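Formate dehydrogenase subunit beta (Desulfovibrio gigas, PDB 1H0H) serves as the electron-transfer subunit of formate dehydrogenase, carrying three [4Fe-4S] clusters for the reversible two-electron oxidation of formate to carbon dioxide. Local coordinates at residues S167-E170 with A171-S174. Residues are numbered along the deposited sequence; the frame is centred on the assembly and turned at random.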
ATOM      1  N   SER B 167      34.490 -10.219  19.366  1.00 17.66           N
ATOM      2  CA  SER B 167      35.491 -10.390  18.318  1.00 19.63           C
ATOM      3  C   SER B 167      34.867 -10.357  16.917  1.00 19.43           C
ATOM      4  O   SER B 167      35.368  -9.674  16.028  1.00 18.61           O
ATOM      5  CB  SER B 167      36.238 -11.709  18.509  1.00 20.32           C
ATOM      6  OG  SER B 167      37.053 -11.681  19.668  1.00 23.27           O
ATOM      7  N   GLU B 168      33.779 -11.100  16.723  1.00 20.23           N
ATOM      8  CA  GLU B 168      33.113 -11.171  15.413  1.00 19.47           C
ATOM      9  C   GLU B 168      32.590  -9.812  14.986  1.00 18.76           C
ATOM     10  O   GLU B 168      32.687  -9.442  13.813  1.00 17.47           O
ATOM     11  CB  GLU B 168      31.953 -12.163  15.450  1.00 22.01           C
ATOM     12  CG  GLU B 168      32.410 -13.603  15.347  1.00 26.31           C
ATOM     13  CD  GLU B 168      31.384 -14.602  15.860  1.00 29.07           C
ATOM     14  OE1 GLU B 168      30.153 -14.279  15.819  1.00 29.73           O
ATOM     15  OE2 GLU B 168      31.829 -15.699  16.316  1.00 29.46           O
ATOM     16  N   MET B 169      32.047  -9.078  15.952  1.00 16.55           N
ATOM     17  CA  MET B 169      31.512  -7.738  15.709  1.00 17.12           C
ATOM     18  C   MET B 169      32.636  -6.734  15.414  1.00 17.46           C
ATOM     19  O   MET B 169      32.509  -5.871  14.527  1.00 17.00           O
ATOM     20  CB  MET B 169      30.687  -7.298  16.899  1.00 17.19           C
ATOM     21  CG  MET B 169      29.373  -8.065  17.051  1.00 18.82           C
ATOM     22  SD  MET B 169      28.280  -7.998  15.570  1.00 18.35           S
ATOM     23  CE  MET B 169      28.573  -9.637  14.912  1.00 18.61           C
ATOM     24  N   GLU B 170      33.744  -6.863  16.146  1.00 17.01           N
ATOM     25  CA  GLU B 170      34.928  -6.047  15.884  1.00 17.92           C
ATOM     26  C   GLU B 170      35.438  -6.272  14.458  1.00 18.03           C
ATOM     27  O   GLU B 170      35.740  -5.312  13.733  1.00 17.01           O
ATOM     28  CB  GLU B 170      36.020  -6.361  16.903  1.00 18.48           C
ATOM     29  CG  GLU B 170      35.697  -5.831  18.294  1.00 19.00           C
ATOM     30  CD  GLU B 170      36.668  -6.325  19.352  1.00 19.81           C
ATOM     31  OE1 GLU B 170      37.296  -7.380  19.143  1.00 18.49           O
ATOM     32  OE2 GLU B 170      36.786  -5.651  20.399  1.00 20.58           O
ATOM     33  N   ALA B 171      35.491  -7.537  14.048  1.00 17.61           N
ATOM     34  CA  ALA B 171      35.954  -7.902  12.713  1.00 18.03           C
ATOM     35  C   ALA B 171      34.987  -7.400  11.634  1.00 18.91           C
ATOM     36  O   ALA B 171      35.406  -6.906  10.571  1.00 17.81           O
ATOM     37  CB  ALA B 171      36.133  -9.410  12.602  1.00 18.79           C
ATOM     38  N   MET B 172      33.694  -7.551  11.903  1.00 18.59           N
ATOM     39  CA  MET B 172      32.672  -7.079  10.986  1.00 18.89           C
ATOM     40  C   MET B 172      32.799  -5.570  10.784  1.00 18.55           C
ATOM     41  O   MET B 172      32.796  -5.074   9.655  1.00 19.83           O
ATOM     42  CB  MET B 172      31.283  -7.414  11.539  1.00 19.19           C
ATOM     43  CG  MET B 172      30.162  -7.204  10.533  1.00 19.63           C
ATOM     44  SD  MET B 172      28.534  -7.512  11.262  1.00 22.12           S
ATOM     45  CE  MET B 172      28.449  -9.216  11.183  1.00 22.10           C
ATOM     46  N   ALA B 173      32.910  -4.837  11.886  1.00 17.05           N
ATOM     47  CA  ALA B 173      33.031  -3.385  11.822  1.00 17.25           C
ATOM     48  C   ALA B 173      34.226  -2.959  10.958  1.00 16.68           C
ATOM     49  O   ALA B 173      34.103  -2.088  10.096  1.00 16.03           O
ATOM     50  CB  ALA B 173      33.163  -2.817  13.231  1.00 16.87           C
ATOM     51  N   SER B 174      35.380  -3.568  11.210  1.00 17.33           N
ATOM     52  CA  SER B 174      36.596  -3.259  10.457  1.00 18.62           C
ATOM     53  C   SER B 174      36.484  -3.541   8.972  1.00 17.38           C
ATOM     54  O   SER B 174      36.934  -2.758   8.145  1.00 17.33           O
ATOM     55  CB  SER B 174      37.769  -4.062  11.001  1.00 20.04           C
ATOM     56  OG  SER B 174      38.317  -3.394  12.120  1.00 25.19           O
TER
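Met169 keeps CG beside its backbone N (chi1 -70°), anti to the carbonyl carbon, and then bends at the next two torsions, whereas Met172, three residues on, places CG anti to its backbone N (chi1 -169°) and bends only at chi3. These different routes bring the two thioether chains side by side, pointing the same way, and their methyl ends meet with Met169 CE 3.8 Å from Met172 CE. Methionine suits such a place because its unbranched chain can bend at several torsions and so fit its apolar end against a neighbour. The backbone that carries them is bonded in regular alpha-helical fashion, from N-H of residue i+4 to C=O of residue i: Met172 N donates to Glu168 O and Ala173 N to Met169 O, both at 2.9 Å. Ser174 N reaches Glu170 O over a slightly longer 3.1 Å. Ala173 is buried, and its small methyl suits close packing on a sheet; Ser167, Glu168 and Ser174 are polar where the helix is exposed. Helix 166-180 thus lies amphipathically on the mixed sheet: both methionines rest on Phe5 of strand 2-7 and Asn162 of strand 161-163, while Ala173 touches Phe5 and Ile198 of strand 197-201.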